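Local coordinates for protein replicative DNA helicase DnaB, 1st part (Mycobacterium tuberculosis, PDB 2R5U) that probably unwinds duplex DNA ahead of the replisome in the 5'-3' direction, driven by ATP, as a homohexamer, this chain being the N-terminal domain of one subunit, at residues P28-A33 against A123-E128; Q35-G40 against G58-P63; Q66-A71 against P104-L109. All coordinates share one frame; numbering follows the deposited sequence.

Interaction 1. Residues P28-A33 against A123-E128; sequences PQDLAA and ASIVAE
Ile125 presents its CG2 methyl to both Asp30 and Ala33, and this one carbon makes the closest contacts of Ile125; here the packing is tight. It sits 3.7 Å from Ala33 CB, a plain methyl-to-methyl meeting. Its other neighbour is polar: Asp30 OD2 comes to 3.6 Å of Ile125 CG2, and the aspartate CB and CG lie alongside the same methyl. With CG2 anti to the backbone N of Ile125 (CG1 at chi1 -67°), that branch is the one offered to the other segment. The buried end is around Ala33 and Val126, whose CA atoms are 6.4 Å apart, a close approach consistent with the small side chain of Ala33. Val126 CG2 settles against the backbone here, 3.8 Å from Ala33 C, while Tyr122 from the same long helix also packs on Ala33.

In the globular, all-helical part of the DnaB N-terminal domain, the start of helix 31-43 is thus laid against helix 119-147. Asp30 is the N-cap of the former. Its OD1 accepts from Ala33 N at 2.9 Å, with a fairly straight N-H···O angle of 162°, although the N-H arrives 57° out of the carboxylate plane. The carboxylate is therefore held by one oxygen at the helix start while the other lies against the isoleucine methyl; the positive end of the helix dipole would be expected to favour its negative charge.

Asp30 and Ile125, though just as closely packed, form the partly exposed side. Before Asp30 the chain is loop, and Pro28 does not reach 123-128. There Pro28 O takes a hydrogen bond from Arg133 NH1 further along helix 119-147, and the proline packs on Gly146 of the second subunit.

Interaction 2. Residues Q35-G40 against G58-P63; sequences QSVLGG and GDFYRP
The Phe60 ring meets helix 31-43 with its far end, CZ and CE2. At the ring edge, near its plane, lies Val37 CG1, 4.1 Å from Phe60 CZ. Leu38 approaches obliquely: its CD2 is 4.0 Å from Phe60 CZ, and its CG lies 4.1 Å from Phe60 CE2. Around the same ring, Tyr69 of helix 63-77 brings its own ring in at about 45° between the planes, and Leu55 and His65 also pack on it.

Val37 and Leu38 are neighbours in sequence, and they reach Phe60 differently. Val37 uses the branch anti to its backbone N (chi1 168°), set across the line of the aromatic side chain. Leu38 and Phe60 run past each other in opposite directions, each from its own backbone, so that Leu38 CG and CD2 come beside the CE2-CZ end.

Phe60 belongs to the irregular link between helix 45-52 and helix 63-77, and its side chain ties that link to the first helix of the domain. Polar bonds tether the loop on both sides of it: Tyr61 N donates to Glu34 OE2, and Asp59 O accepts from Arg133 NH2. All three touching residues are buried and no hydrogen bond joins the two segments, so the contact itself rests on van der Waals and hydrophobic attraction, while the flanking polar bonds would help orient the loop.

Interaction 3. Residues Q66-A71 against P104-L109; sequences QNVYDA and PYLHTL
At a nearly perpendicular crossing of two helices in the DnaB N-terminal domain, Val68 on helix 63-77 faces Tyr105, Leu106 and Leu109 on helix 102-111. The local axes are 12.6 Å apart at a signed angle of -87°, so they are bridged by the ends of side chains. Leu106 CD2 is the nearest, 4.1 Å from Val68 CG1, and it lies almost as close to the other valine methyl. Leu106 leaves its helix to one side of the valine, and its end comes back to it: with CD1 extended along the chain (chi2 -179°), the other branch, CD2, is the one turned to the valine. Leu109 CD1 adds a looser touch, 4.4 Å from Val68 CG1.

One valine therefore meets the inward surface of a full helical turn, in the helical, globular part of the domain, where Ile100 of helix 97-100 packs on Val68, Tyr105 and Leu106 together. Tyr105 offers its ring edge, CE1 being 4.5 Å from Val68 CG2. One face of that ring is taken by Leu109 CG, 4.0 Å above the plane and offset toward the rim, so Leu109 CG packs on a ring face while Val68 meets the ring edge.

How the interactions relate
Helix 31-43 joins the first two contacts: it gives its N-terminal start to interaction 1 and its next turns to interaction 2, and the centres of interactions 1 and 2 are about 8 Å apart. They touch directly, Val37 CG2 lying 3.4 Å from Ala123 N and Val126 CG1 3.7 Å from Asp59 O. Interactions 2 and 3 are also about 8 Å apart between centres, and Leu38 of the one packs on Leu109 of the other. Interactions 1 and 3 do not touch, their centres being about 16 Å and their nearest atoms about 6 Å apart, so interaction 2 lies between them. Arg133 of helix 119-147 is a partner common to interactions 1 and 2.

Interaction 1. Residues P28-A33 against A123-E128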
loop_
_atom_site.group_PDB
_atom_site.type_symbol
_atom_site.label_atom_id
_atom_site.label_comp_id
_atom_site.label_asym_id
_atom_site.label_seq_id
_atom_site.Cartn_x
_atom_site.Cartn_y
_atom_site.Cartn_z
ATOM N N PRO B 28 0.059 20.551 -28.015
ATOM C CA PRO B 28 -0.731 21.692 -28.493
ATOM C C PRO B 28 -1.211 22.573 -27.327
ATOM O O PRO B 28 -1.775 22.053 -26.364
ATOM C CB PRO B 28 -1.916 21.028 -29.191
ATOM C CG PRO B 28 -1.353 19.694 -29.685
ATOM C CD PRO B 28 -0.376 19.275 -28.626
ATOM N N GLN B 29 -0.949 23.879 -27.409
ATOM C CA GLN B 29 -1.220 24.800 -26.290
ATOM C C GLN B 29 -1.223 26.255 -26.750
ATOM O O GLN B 29 -0.668 26.584 -27.795
ATOM C CB GLN B 29 -0.177 24.603 -25.172
ATOM C CG GLN B 29 1.256 25.007 -25.585
ATOM C CD GLN B 29 2.305 24.665 -24.553
ATOM O OE1 GLN B 29 2.704 25.515 -23.759
ATOM N NE2 GLN B 29 2.762 23.421 -24.556
ATOM N N ASP B 30 -1.843 27.134 -25.967
ATOM C CA ASP B 30 -1.680 28.577 -26.166
ATOM C C ASP B 30 -1.706 29.233 -24.789
ATOM O O ASP B 30 -2.784 29.503 -24.251
ATOM C CB ASP B 30 -2.757 29.162 -27.095
ATOM C CG ASP B 30 -2.434 30.589 -27.565
ATOM O OD1 ASP B 30 -1.859 31.381 -26.794
ATOM O OD2 ASP B 30 -2.760 30.937 -28.718
ATOM N N LEU B 31 -0.520 29.428 -24.210
ATOM C CA LEU B 31 -0.399 30.015 -22.879
ATOM C C LEU B 31 -0.918 31.446 -22.822
ATOM O O LEU B 31 -1.532 31.825 -21.835
ATOM C CB LEU B 31 1.042 29.938 -22.353
ATOM C CG LEU B 31 1.500 28.862 -21.352
ATOM C CD1 LEU B 31 1.130 29.262 -19.962
ATOM C CD2 LEU B 31 0.944 27.470 -21.645
ATOM N N ALA B 32 -0.671 32.228 -23.871
ATOM C CA ALA B 32 -1.149 33.592 -23.938
ATOM C C ALA B 32 -2.678 33.605 -23.875
ATOM O O ALA B 32 -3.258 34.395 -23.139
ATOM C CB ALA B 32 -0.664 34.271 -25.212
ATOM N N ALA B 33 -3.321 32.737 -24.661
ATOM C CA ALA B 33 -4.790 32.673 -24.664
ATOM C C ALA B 33 -5.353 32.192 -23.306
ATOM O O ALA B 33 -6.396 32.679 -22.850
ATOM C CB ALA B 33 -5.297 31.844 -25.819
ATOM N N ALA B 123 -11.244 31.691 -25.131
ATOM C CA ALA B 123 -11.678 30.377 -24.673
ATOM C C ALA B 123 -11.766 29.402 -25.851
ATOM O O ALA B 123 -11.417 28.246 -25.706
ATOM C CB ALA B 123 -13.021 30.459 -23.964
ATOM N N SER B 124 -12.239 29.880 -27.000
ATOM C CA SER B 124 -12.334 29.034 -28.190
ATOM C C SER B 124 -10.951 28.520 -28.654
ATOM O O SER B 124 -10.840 27.387 -29.128
ATOM C CB SER B 124 -13.137 29.715 -29.307
ATOM O OG SER B 124 -12.331 30.558 -30.125
ATOM N N ILE B 125 -9.914 29.346 -28.484
ATOM C CA ILE B 125 -8.531 28.970 -28.763
ATOM C C ILE B 125 -8.102 27.879 -27.792
ATOM O O ILE B 125 -7.589 26.840 -28.207
ATOM C CB ILE B 125 -7.544 30.172 -28.654
ATOM C CG1 ILE B 125 -7.786 31.222 -29.759
ATOM C CG2 ILE B 125 -6.095 29.673 -28.661
ATOM C CD1 ILE B 125 -7.463 30.741 -31.173
ATOM N N VAL B 126 -8.332 28.117 -26.503
ATOM C CA VAL B 126 -7.956 27.170 -25.455
ATOM C C VAL B 126 -8.651 25.816 -25.672
ATOM O O VAL B 126 -8.039 24.780 -25.484
ATOM C CB VAL B 126 -8.210 27.728 -24.020
ATOM C CG1 VAL B 126 -7.887 26.684 -22.970
ATOM C CG2 VAL B 126 -7.354 28.987 -23.756
ATOM N N ALA B 127 -9.922 25.855 -26.057
ATOM C CA ALA B 127 -10.722 24.653 -26.341
ATOM C C ALA B 127 -10.200 23.855 -27.548
ATOM O O ALA B 127 -10.130 22.628 -27.498
ATOM C CB ALA B 127 -12.174 25.040 -26.550
ATOM N N GLU B 128 -9.854 24.555 -28.625
ATOM C CA GLU B 128 -9.256 23.948 -29.799
ATOM C C GLU B 128 -7.949 23.239 -29.466
ATOM O O GLU B 128 -7.749 22.085 -29.858
ATOM C CB GLU B 128 -9.024 24.982 -30.894
ATOM C CG GLU B 128 -9.779 24.681 -32.163
ATOM C CD GLU B 128 -9.363 25.554 -33.323
ATOM O OE1 GLU B 128 -8.155 25.886 -33.427
ATOM O OE2 GLU B 128 -10.250 25.906 -34.137
#

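Interaction 2. Residues Q35-G40 against G58-P63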
loop_
_atom_site.group_PDB
_atom_site.type_symbol
_atom_site.label_atom_id
_atom_site.label_comp_id
_atom_site.label_asym_id
_atom_site.label_seq_id
_atom_site.Cartn_x
_atom_site.Cartn_y
_atom_site.Cartn_z
ATOM N N GLN B 35 -3.987 32.858 -20.367
ATOM C CA GLN B 35 -3.842 34.043 -19.502
ATOM C C GLN B 35 -4.980 35.026 -19.726
ATOM O O GLN B 35 -5.601 35.472 -18.776
ATOM C CB GLN B 35 -2.472 34.701 -19.723
ATOM C CG GLN B 35 -1.309 33.893 -19.159
ATOM C CD GLN B 35 0.049 34.386 -19.642
ATOM O OE1 GLN B 35 0.159 35.104 -20.639
ATOM N NE2 GLN B 35 1.085 33.979 -18.954
ATOM N N SER B 36 -5.268 35.320 -20.987
ATOM C CA SER B 36 -6.347 36.232 -21.383
ATOM C C SER B 36 -7.742 35.763 -20.927
ATOM O O SER B 36 -8.571 36.577 -20.483
ATOM C CB SER B 36 -6.340 36.433 -22.902
ATOM O OG SER B 36 -5.150 37.094 -23.336
ATOM N N VAL B 37 -7.998 34.454 -21.052
ATOM C CA VAL B 37 -9.234 33.847 -20.525
ATOM C C VAL B 37 -9.391 34.085 -19.027
ATOM O O VAL B 37 -10.465 34.512 -18.562
ATOM C CB VAL B 37 -9.333 32.334 -20.793
ATOM C CG1 VAL B 37 -10.477 31.726 -19.971
ATOM C CG2 VAL B 37 -9.609 32.084 -22.226
ATOM N N LEU B 38 -8.330 33.807 -18.276
ATOM C CA LEU B 38 -8.375 33.936 -16.827
ATOM C C LEU B 38 -8.515 35.406 -16.399
ATOM O O LEU B 38 -9.241 35.703 -15.470
ATOM C CB LEU B 38 -7.161 33.276 -16.174
ATOM C CG LEU B 38 -7.085 31.744 -16.299
ATOM C CD1 LEU B 38 -5.762 31.245 -15.745
ATOM C CD2 LEU B 38 -8.273 31.053 -15.604
ATOM N N GLY B 39 -7.807 36.294 -17.096
ATOM C CA GLY B 39 -7.879 37.741 -16.853
ATOM C C GLY B 39 -9.288 38.247 -17.057
ATOM O O GLY B 39 -9.797 38.975 -16.225
ATOM N N GLY B 40 -9.919 37.823 -18.154
ATOM C CA GLY B 40 -11.296 38.194 -18.489
ATOM C C GLY B 40 -12.325 37.769 -17.455
ATOM O O GLY B 40 -13.167 38.556 -17.049
ATOM N N GLY B 58 -9.946 20.432 -17.106
ATOM C CA GLY B 58 -8.770 19.814 -17.718
ATOM C C GLY B 58 -8.269 20.485 -18.979
ATOM O O GLY B 58 -7.200 20.129 -19.472
ATOM N N ASP B 59 -9.006 21.477 -19.487
ATOM C CA ASP B 59 -8.659 22.143 -20.756
ATOM C C ASP B 59 -7.391 23.028 -20.723
ATOM O O ASP B 59 -6.778 23.315 -21.762
ATOM C CB ASP B 59 -9.861 22.921 -21.299
ATOM C CG ASP B 59 -10.877 22.024 -22.039
ATOM O OD1 ASP B 59 -10.599 20.825 -22.290
ATOM O OD2 ASP B 59 -11.963 22.532 -22.376
ATOM N N PHE B 60 -6.984 23.440 -19.534
ATOM C CA PHE B 60 -5.795 24.282 -19.415
ATOM C C PHE B 60 -4.555 23.397 -19.412
ATOM O O PHE B 60 -4.514 22.420 -18.684
ATOM C CB PHE B 60 -5.871 25.123 -18.143
ATOM C CG PHE B 60 -6.851 26.255 -18.251
ATOM C CD1 PHE B 60 -8.199 26.042 -17.999
ATOM C CD2 PHE B 60 -6.432 27.515 -18.684
ATOM C CE1 PHE B 60 -9.125 27.091 -18.126
ATOM C CE2 PHE B 60 -7.345 28.565 -18.817
ATOM C CZ PHE B 60 -8.696 28.342 -18.523
ATOM N N TYR B 61 -3.576 23.729 -20.247
ATOM C CA TYR B 61 -2.306 23.004 -20.252
ATOM C C TYR B 61 -1.527 23.239 -18.965
ATOM O O TYR B 61 -1.029 22.295 -18.348
ATOM C CB TYR B 61 -1.432 23.378 -21.459
ATOM C CG TYR B 61 -0.109 22.625 -21.445
ATOM C CD1 TYR B 61 1.095 23.297 -21.259
ATOM C CD2 TYR B 61 -0.076 21.223 -21.557
ATOM C CE1 TYR B 61 2.315 22.595 -21.224
ATOM C CE2 TYR B 61 1.128 20.510 -21.512
ATOM C CZ TYR B 61 2.317 21.203 -21.348
ATOM O OH TYR B 61 3.510 20.508 -21.310
ATOM N N ARG B 62 -1.403 24.501 -18.564
ATOM C CA ARG B 62 -0.624 24.830 -17.365
ATOM C C ARG B 62 -1.425 24.547 -16.087
ATOM O O ARG B 62 -2.527 25.075 -15.937
ATOM C CB ARG B 62 -0.207 26.299 -17.410
ATOM C CG ARG B 62 1.110 26.564 -16.718
ATOM C CD ARG B 62 1.327 28.031 -16.542
ATOM N NE ARG B 62 1.474 28.430 -15.141
ATOM C CZ ARG B 62 2.643 28.541 -14.509
ATOM N NH1 ARG B 62 2.678 28.938 -13.240
ATOM N NH2 ARG B 62 3.781 28.262 -15.145
ATOM N N PRO B 63 -0.885 23.709 -15.178
ATOM C CA PRO B 63 -1.536 23.394 -13.893
ATOM C C PRO B 63 -1.963 24.625 -13.052
ATOM O O PRO B 63 -3.068 24.635 -12.518
ATOM C CB PRO B 63 -0.468 22.571 -13.156
ATOM C CG PRO B 63 0.333 21.949 -14.243
ATOM C CD PRO B 63 0.385 22.963 -15.335
#

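Interaction 3. Residues Q66-A71 against P104-L109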
loop_
_atom_site.group_PDB
_atom_site.type_symbol
_atom_site.label_atom_id
_atom_site.label_comp_id
_atom_site.label_asym_id
_atom_site.label_seq_id
_atom_site.Cartn_x
_atom_site.Cartn_y
_atom_site.Cartn_z
ATOM N N GLN B 66 -5.219 25.860 -14.538
ATOM C CA GLN B 66 -6.364 25.017 -14.160
ATOM C C GLN B 66 -6.821 25.320 -12.741
ATOM O O GLN B 66 -8.015 25.346 -12.473
ATOM C CB GLN B 66 -6.074 23.503 -14.280
ATOM C CG GLN B 66 -7.355 22.645 -14.227
ATOM C CD GLN B 66 -8.241 22.850 -15.442
ATOM O OE1 GLN B 66 -9.400 23.284 -15.323
ATOM N NE2 GLN B 66 -7.693 22.587 -16.624
ATOM N N ASN B 67 -5.870 25.516 -11.837
ATOM C CA ASN B 67 -6.165 25.803 -10.431
ATOM C C ASN B 67 -6.969 27.103 -10.330
ATOM O O ASN B 67 -7.970 27.176 -9.602
ATOM C CB ASN B 67 -4.884 25.971 -9.606
ATOM C CG ASN B 67 -4.112 24.645 -9.368
ATOM O OD1 ASN B 67 -4.665 23.544 -9.436
ATOM N ND2 ASN B 67 -2.832 24.777 -9.043
ATOM N N VAL B 68 -6.517 28.130 -11.053
ATOM C CA VAL B 68 -7.191 29.429 -11.021
ATOM C C VAL B 68 -8.608 29.275 -11.564
ATOM O O VAL B 68 -9.572 29.711 -10.921
ATOM C CB VAL B 68 -6.427 30.509 -11.797
ATOM C CG1 VAL B 68 -7.249 31.837 -11.841
ATOM C CG2 VAL B 68 -5.072 30.734 -11.142
ATOM N N TYR B 69 -8.722 28.635 -12.727
ATOM C CA TYR B 69 -10.009 28.391 -13.359
ATOM C C TYR B 69 -10.986 27.654 -12.435
ATOM O O TYR B 69 -12.154 28.047 -12.317
ATOM C CB TYR B 69 -9.811 27.618 -14.665
ATOM C CG TYR B 69 -11.091 27.349 -15.436
ATOM C CD1 TYR B 69 -11.611 28.300 -16.302
ATOM C CD2 TYR B 69 -11.774 26.130 -15.294
ATOM C CE1 TYR B 69 -12.770 28.064 -17.006
ATOM C CE2 TYR B 69 -12.942 25.874 -16.004
ATOM C CZ TYR B 69 -13.430 26.855 -16.854
ATOM O OH TYR B 69 -14.565 26.643 -17.575
ATOM N N ASP B 70 -10.501 26.585 -11.798
ATOM C CA ASP B 70 -11.329 25.764 -10.888
ATOM C C ASP B 70 -11.816 26.586 -9.686
ATOM O O ASP B 70 -12.969 26.448 -9.268
ATOM C CB ASP B 70 -10.563 24.521 -10.387
ATOM C CG ASP B 70 -10.174 23.551 -11.508
ATOM O OD1 ASP B 70 -10.631 23.700 -12.675
ATOM O OD2 ASP B 70 -9.366 22.626 -11.215
ATOM N N ALA B 71 -10.942 27.447 -9.153
ATOM C CA ALA B 71 -11.315 28.341 -8.056
ATOM C C ALA B 71 -12.425 29.341 -8.475
ATOM O O ALA B 71 -13.399 29.538 -7.738
ATOM C CB ALA B 71 -10.091 29.079 -7.519
ATOM N N PRO B 104 -0.378 38.596 -6.483
ATOM C CA PRO B 104 0.313 39.333 -7.554
ATOM C C PRO B 104 0.177 38.620 -8.906
ATOM O O PRO B 104 0.060 39.278 -9.934
ATOM C CB PRO B 104 1.780 39.316 -7.103
ATOM C CG PRO B 104 1.718 39.166 -5.627
ATOM C CD PRO B 104 0.553 38.263 -5.382
ATOM N N TYR B 105 0.162 37.291 -8.896
ATOM C CA TYR B 105 -0.056 36.549 -10.138
ATOM C C TYR B 105 -1.442 36.814 -10.742
ATOM O O TYR B 105 -1.571 36.991 -11.954
ATOM C CB TYR B 105 0.159 35.059 -9.919
ATOM C CG TYR B 105 -0.042 34.279 -11.175
ATOM C CD1 TYR B 105 -1.019 33.288 -11.249
ATOM C CD2 TYR B 105 0.719 34.556 -12.307
ATOM C CE1 TYR B 105 -1.209 32.569 -12.416
ATOM C CE2 TYR B 105 0.526 33.851 -13.484
ATOM C CZ TYR B 105 -0.437 32.857 -13.519
ATOM O OH TYR B 105 -0.637 32.164 -14.675
ATOM N N LEU B 106 -2.472 36.834 -9.893
ATOM C CA LEU B 106 -3.822 37.188 -10.338
ATOM C C LEU B 106 -3.891 38.591 -10.930
ATOM O O LEU B 106 -4.582 38.809 -11.925
ATOM C CB LEU B 106 -4.847 37.028 -9.206
ATOM C CG LEU B 106 -4.921 35.670 -8.505
ATOM C CD1 LEU B 106 -6.026 35.749 -7.457
ATOM C CD2 LEU B 106 -5.192 34.554 -9.519
ATOM N N HIS B 107 -3.161 39.529 -10.331
ATOM C CA HIS B 107 -3.089 40.895 -10.853
ATOM C C HIS B 107 -2.373 40.961 -12.206
ATOM O O HIS B 107 -2.791 41.709 -13.076
ATOM C CB HIS B 107 -2.451 41.844 -9.833
ATOM C CG HIS B 107 -3.335 42.127 -8.659
ATOM N ND1 HIS B 107 -4.531 42.804 -8.781
ATOM C CD2 HIS B 107 -3.225 41.787 -7.355
ATOM C CE1 HIS B 107 -5.105 42.894 -7.594
ATOM N NE2 HIS B 107 -4.332 42.284 -6.712
ATOM N N THR B 108 -1.324 40.154 -12.371
ATOM C CA THR B 108 -0.654 39.994 -13.672
ATOM C C THR B 108 -1.626 39.473 -14.757
ATOM O O THR B 108 -1.701 40.036 -15.850
ATOM C CB THR B 108 0.577 39.071 -13.559
ATOM O OG1 THR B 108 1.544 39.649 -12.672
ATOM C CG2 THR B 108 1.216 38.863 -14.905
ATOM N N LEU B 109 -2.395 38.433 -14.437
ATOM C CA LEU B 109 -3.421 37.910 -15.352
ATOM C C LEU B 109 -4.438 38.947 -15.781
ATOM O O LEU B 109 -4.789 39.028 -16.952
ATOM C CB LEU B 109 -4.161 36.730 -14.723
ATOM C CG LEU B 109 -3.361 35.455 -14.526
ATOM C CD1 LEU B 109 -4.228 34.394 -13.864
ATOM C CD2 LEU B 109 -2.816 34.963 -15.869
#